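Local atomic coordinates of glutathione S-transferase enzyme with thioredoxin-like domain (Bradyrhizobium sp., PDB entry 4MF7), a protein that probably catalyses the conjugation of glutathione to electrophilic substrates, as a dimeric glutathione transferase with a thioredoxin-like domain. Residues 58-62 with 201-206; 96-102 with 118-122. One frame throughout, in Å; residues are numbered along the deposited sequence.

Contact 1: 58-62 with 201-206; sequences IMLEE and YTIADI
At the interface between the thioredoxin-like and all-helical domains of the glutathione transferase fold, Ile203 and Ile206, in the first turn of helix 203-215, pack on Ile58 and Met59 of helix 53-63. Met59 and Ile206 bring the two helices to 6.6 Å between their CA atoms. The thioether of Met59 lies across the Ile206 side chain at about a right angle, with SD 3.7 Å from Ile206 CD1. With CG anti to the backbone N (chi1 -175°) and the chain bent at chi2, Met59 carries its terminal CE to 3.6 Å from Ile203 CG2. Ile58 and Ile206 lie alongside each other, pointing opposite ways, with Ile58 CG2 3.9 Å from Ile206 CG2. Within 201-206, Thr202 N donates almost straight to Asp205 OD2 (171°) and Thr202 OG1 accepts from Ala204 N, a capping box. One polar link joins the segments, a weak hydrogen bond from Tyr201 OH to Glu62 OE2 at 2.7 Å, with carboxylate and ring planes 54° apart. Glu62 OE1 is salt-bridged to Arg243, which also makes a cation-pi contact with the Tyr201 ring. The domain interface here therefore rests mainly on buried apolar packing, while the Glu62 carboxylate, shared between a cation and a phenol, is likely to remain ionised.

Contact 2: 96-102 with 118-122; sequences IIDPNGP and YLAEK
Asp98, at the end of strand 95-98 in the thioredoxin-like sheet, receives both Tyr118 and Lys122 from helix 112-123, which packs on that sheet. Strand 96-98 and helix segment 118-122 run nearly parallel, their directions 23° apart and their axes 12.2 Å apart at closest approach.

Two polar bonds converge on one oxygen. Asp98 OD2 takes Lys122 NZ on its syn lone pair in a 2.9 Å salt bridge; Tyr118 OH donates to the same oxygen from the anti side, at 2.5 Å and 26° out of the carboxylate plane. The oxygen lies at the edge of the Tyr118 ring, in its plane. Lys122 reaches it with three extended torsions and a final bend at chi4 (79°). Replacing Asp98 by an alanine would probably leave the Lys122 ammonium without this counter-charge and the Tyr118 hydroxyl without this acceptor.

Apolar contacts flank this pair. Ile96 CD1 lies 4.2 Å from Tyr118 CD2, and Pro102 CD is 4.0 Å from Tyr118 CE1, near the ring plane. Trp135 of the second subunit meets the Tyr118 ring edge-to-face, placing the contact beside the dimer interface.

The other carboxylate oxygen holds the turn: Asn100 N donates to Asp98 OD1 at 3.0 Å, an Asx turn, and a water donates to Asp98 OD1 at 2.8 Å while accepting from Asn100 ND2.

How the contacts relate
From the N terminus, the chain passes through helix 53-63, which supplies 58-62, then strand 95-98 and its following turn, then helix 112-123. Contact 2 closes a short loop of 15 intervening residues within the thioredoxin-like domain, tying sheet to helix. Contact 1 closes a far longer one, with 138 residues between its segments, when the helical domain returns 201-206 to the first domain. Contact 2 is nested inside that loop. Their centres are about 15 Å apart, yet they touch: Met59 CE lies 3.4 Å from Ala120 N, and Leu60 CD2 packs on Leu119 CD1 at 3.8 Å. Packing thus runs from sheet through neighbouring helices 112-123 and 53-63 to helix 203-215.

Contact 1: 58-62 with 201-206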
loop_
_atom_site.group_PDB
_atom_site.type_symbol
_atom_site.label_atom_id
_atom_site.label_comp_id
_atom_site.label_asym_id
_atom_site.label_seq_id
_atom_site.Cartn_x
_atom_site.Cartn_y
_atom_site.Cartn_z
ATOM N N ILE A 58 -4.339 16.854 0.150
ATOM C CA ILE A 58 -4.491 17.128 1.589
ATOM C C ILE A 58 -3.141 17.158 2.272
ATOM O O ILE A 58 -2.848 18.069 3.048
ATOM C CB ILE A 58 -5.468 16.162 2.296
ATOM C CG1 ILE A 58 -6.887 16.352 1.736
ATOM C CG2 ILE A 58 -5.447 16.382 3.807
ATOM C CD1 ILE A 58 -7.917 15.328 2.189
ATOM N N MET A 59 -2.304 16.157 1.988
ATOM C CA MET A 59 -0.970 16.134 2.568
ATOM C C MET A 59 -0.165 17.392 2.196
ATOM O O MET A 59 0.461 17.998 3.059
ATOM C CB MET A 59 -0.223 14.872 2.148
ATOM C CG MET A 59 1.149 14.699 2.798
ATOM S SD MET A 59 1.033 14.581 4.581
ATOM C CE MET A 59 2.750 14.068 4.927
ATOM N N LEU A 60 -0.187 17.773 0.932
ATOM C CA LEU A 60 0.506 19.002 0.500
ATOM C C LEU A 60 -0.048 20.255 1.192
ATOM O O LEU A 60 0.716 21.084 1.680
ATOM C CB LEU A 60 0.499 19.117 -1.023
ATOM C CG LEU A 60 1.357 18.087 -1.746
ATOM C CD1 LEU A 60 0.930 17.903 -3.193
ATOM C CD2 LEU A 60 2.844 18.432 -1.626
ATOM N N GLU A 61 -1.368 20.352 1.341
ATOM C CA GLU A 61 -1.958 21.484 2.073
ATOM C C GLU A 61 -1.598 21.443 3.550
ATOM O O GLU A 61 -1.250 22.475 4.134
ATOM C CB GLU A 61 -3.480 21.498 1.899
ATOM C CG GLU A 61 -3.933 21.792 0.480
ATOM C CD GLU A 61 -3.743 23.258 0.066
ATOM O OE1 GLU A 61 -3.618 24.087 0.967
ATOM O OE2 GLU A 61 -3.659 23.551 -1.143
ATOM N N GLU A 62 -1.650 20.260 4.163
ATOM C CA GLU A 62 -1.326 20.114 5.591
ATOM C C GLU A 62 0.098 20.499 5.942
ATOM O O GLU A 62 0.328 21.171 6.968
ATOM C CB GLU A 62 -1.590 18.694 6.107
ATOM C CG GLU A 62 -3.067 18.336 6.202
ATOM C CD GLU A 62 -3.768 18.898 7.406
ATOM O OE1 GLU A 62 -3.205 19.755 8.139
ATOM O OE2 GLU A 62 -4.917 18.486 7.606
ATOM N N TYR A 201 -2.523 13.439 14.937
ATOM C CA TYR A 201 -3.056 13.469 13.576
ATOM C C TYR A 201 -1.946 13.117 12.613
ATOM O O TYR A 201 -0.847 13.728 12.610
ATOM C CB TYR A 201 -3.656 14.839 13.270
ATOM C CG TYR A 201 -4.172 15.078 11.879
ATOM C CD1 TYR A 201 -5.440 14.711 11.537
ATOM C CD2 TYR A 201 -3.408 15.771 10.929
ATOM C CE1 TYR A 201 -5.964 14.983 10.288
ATOM C CE2 TYR A 201 -3.911 16.031 9.672
ATOM C CZ TYR A 201 -5.198 15.642 9.354
ATOM O OH TYR A 201 -5.727 15.924 8.124
ATOM N N THR A 202 -2.207 12.112 11.768
ATOM C CA THR A 202 -1.147 11.546 10.953
ATOM C C THR A 202 -1.559 11.299 9.514
ATOM O O THR A 202 -2.716 11.488 9.143
ATOM C CB THR A 202 -0.643 10.172 11.519
ATOM O OG1 THR A 202 -1.681 9.192 11.418
ATOM C CG2 THR A 202 -0.127 10.282 12.981
ATOM N N ILE A 203 -0.599 10.853 8.713
ATOM C CA ILE A 203 -0.884 10.359 7.372
ATOM C C ILE A 203 -1.972 9.263 7.325
ATOM O O ILE A 203 -2.615 9.083 6.279
ATOM C CB ILE A 203 0.383 9.957 6.580
ATOM C CG1 ILE A 203 1.184 8.806 7.246
ATOM C CG2 ILE A 203 1.239 11.140 6.277
ATOM C CD1 ILE A 203 2.366 8.343 6.411
ATOM N N ALA A 204 -2.210 8.551 8.433
ATOM C CA ALA A 204 -3.341 7.591 8.507
ATOM C C ALA A 204 -4.709 8.264 8.316
ATOM O O ALA A 204 -5.536 7.771 7.576
ATOM C CB ALA A 204 -3.322 6.792 9.801
ATOM N N ASP A 205 -4.948 9.374 9.017
ATOM C CA ASP A 205 -6.185 10.164 8.854
ATOM C C ASP A 205 -6.251 10.810 7.460
ATOM O O ASP A 205 -7.297 10.775 6.784
ATOM C CB ASP A 205 -6.285 11.220 9.947
ATOM C CG ASP A 205 -6.045 10.629 11.325
ATOM O OD1 ASP A 205 -6.965 9.956 11.864
ATOM O OD2 ASP A 205 -4.919 10.832 11.811
ATOM N N ILE A 206 -5.109 11.341 7.019
ATOM C CA ILE A 206 -5.002 11.991 5.717
ATOM C C ILE A 206 -5.313 10.983 4.614
ATOM O O ILE A 206 -5.907 11.339 3.614
ATOM C CB ILE A 206 -3.623 12.676 5.550
ATOM C CG1 ILE A 206 -3.474 13.813 6.578
ATOM C CG2 ILE A 206 -3.353 13.148 4.127
ATOM C CD1 ILE A 206 -2.054 14.336 6.689
#

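Contact 2: 96-102 with 118-122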
loop_
_atom_site.group_PDB
_atom_site.type_symbol
_atom_site.label_atom_id
_atom_site.label_comp_id
_atom_site.label_asym_id
_atom_site.label_seq_id
_atom_site.Cartn_x
_atom_site.Cartn_y
_atom_site.Cartn_z
ATOM N N ILE A 96 3.502 12.724 -8.343
ATOM C CA ILE A 96 4.217 13.990 -8.141
ATOM C C ILE A 96 5.609 13.978 -8.785
ATOM O O ILE A 96 6.194 12.904 -9.069
ATOM C CB ILE A 96 4.350 14.358 -6.656
ATOM C CG1 ILE A 96 5.255 13.363 -5.919
ATOM C CG2 ILE A 96 3.016 14.522 -5.968
ATOM C CD1 ILE A 96 5.768 13.804 -4.574
ATOM N N ILE A 97 6.130 15.182 -9.030
ATOM C CA ILE A 97 7.566 15.374 -9.197
ATOM C C ILE A 97 7.974 16.430 -8.190
ATOM O O ILE A 97 7.467 17.556 -8.216
ATOM C CB ILE A 97 7.986 15.830 -10.618
ATOM C CG1 ILE A 97 7.586 14.806 -11.680
ATOM C CG2 ILE A 97 9.493 16.123 -10.642
ATOM C CD1 ILE A 97 7.595 15.338 -13.101
ATOM N N ASP A 98 8.845 16.058 -7.271
ATOM C CA ASP A 98 9.432 17.007 -6.352
ATOM C C ASP A 98 10.759 17.476 -6.978
ATOM O O ASP A 98 11.717 16.700 -7.040
ATOM C CB ASP A 98 9.679 16.371 -4.992
ATOM C CG ASP A 98 10.244 17.337 -3.997
ATOM O OD1 ASP A 98 10.413 18.531 -4.374
ATOM O OD2 ASP A 98 10.514 16.927 -2.852
ATOM N N PRO A 99 10.818 18.745 -7.456
ATOM C CA PRO A 99 12.081 19.229 -8.033
ATOM C C PRO A 99 13.235 19.296 -7.011
ATOM O O PRO A 99 14.392 19.293 -7.403
ATOM C CB PRO A 99 11.711 20.651 -8.549
ATOM C CG PRO A 99 10.640 21.087 -7.591
ATOM C CD PRO A 99 9.823 19.836 -7.329
ATOM N N ASN A 100 12.898 19.380 -5.729
ATOM C CA ASN A 100 13.835 19.434 -4.611
ATOM C C ASN A 100 13.890 18.082 -3.858
ATOM O O ASN A 100 13.700 18.021 -2.628
ATOM C CB ASN A 100 13.441 20.546 -3.633
ATOM C CG ASN A 100 13.242 21.879 -4.331
ATOM O OD1 ASN A 100 14.119 22.328 -5.048
ATOM N ND2 ASN A 100 12.077 22.496 -4.156
ATOM N N GLY A 101 14.161 17.029 -4.620
ATOM C CA GLY A 101 14.161 15.684 -4.076
ATOM C C GLY A 101 15.471 15.375 -3.380
ATOM O O GLY A 101 16.350 16.255 -3.241
ATOM N N PRO A 102 15.618 14.124 -2.926
ATOM C CA PRO A 102 16.841 13.719 -2.239
ATOM C C PRO A 102 18.063 14.017 -3.082
ATOM O O PRO A 102 18.040 13.800 -4.307
ATOM C CB PRO A 102 16.653 12.208 -2.073
ATOM C CG PRO A 102 15.185 12.067 -1.908
ATOM C CD PRO A 102 14.607 13.043 -2.886
ATOM N N TYR A 118 6.856 9.671 1.758
ATOM C CA TYR A 118 7.894 10.560 1.250
ATOM C C TYR A 118 7.720 11.989 1.780
ATOM O O TYR A 118 8.683 12.599 2.306
ATOM C CB TYR A 118 7.919 10.580 -0.272
ATOM C CG TYR A 118 8.829 11.654 -0.821
ATOM C CD1 TYR A 118 10.202 11.509 -0.760
ATOM C CD2 TYR A 118 8.315 12.846 -1.331
ATOM C CE1 TYR A 118 11.041 12.495 -1.218
ATOM C CE2 TYR A 118 9.153 13.839 -1.812
ATOM C CZ TYR A 118 10.516 13.662 -1.726
ATOM O OH TYR A 118 11.382 14.623 -2.191
ATOM N N LEU A 119 6.503 12.513 1.656
ATOM C CA LEU A 119 6.203 13.859 2.153
ATOM C C LEU A 119 6.281 13.990 3.687
ATOM O O LEU A 119 6.715 15.005 4.184
ATOM C CB LEU A 119 4.851 14.353 1.615
ATOM C CG LEU A 119 4.731 14.523 0.104
ATOM C CD1 LEU A 119 3.314 14.891 -0.260
ATOM C CD2 LEU A 119 5.723 15.526 -0.496
ATOM N N ALA A 120 5.903 12.953 4.440
ATOM C CA ALA A 120 6.036 12.939 5.877
ATOM C C ALA A 120 7.505 13.037 6.281
ATOM O O ALA A 120 7.860 13.774 7.197
ATOM C CB ALA A 120 5.407 11.694 6.490
ATOM N N GLU A 121 8.350 12.298 5.587
ATOM C CA GLU A 121 9.797 12.314 5.878
ATOM C C GLU A 121 10.436 13.619 5.444
ATOM O O GLU A 121 11.285 14.161 6.156
ATOM C CB GLU A 121 10.530 11.184 5.175
ATOM C CG GLU A 121 10.001 9.820 5.514
ATOM C CD GLU A 121 10.667 9.203 6.701
ATOM O OE1 GLU A 121 10.085 9.319 7.804
ATOM O OE2 GLU A 121 11.752 8.610 6.493
ATOM N N LYS A 122 10.052 14.121 4.276
ATOM C CA LYS A 122 10.595 15.390 3.772
ATOM C C LYS A 122 10.344 16.516 4.774
ATOM O O LYS A 122 11.209 17.380 4.989
ATOM C CB LYS A 122 9.972 15.732 2.425
ATOM C CG LYS A 122 10.323 17.100 1.857
ATOM C CD LYS A 122 9.671 17.310 0.498
ATOM C CE LYS A 122 10.003 18.683 -0.093
ATOM N NZ LYS A 122 11.352 18.720 -0.693
HETATM O O HOH W 1 10.017 20.932 -3.045
#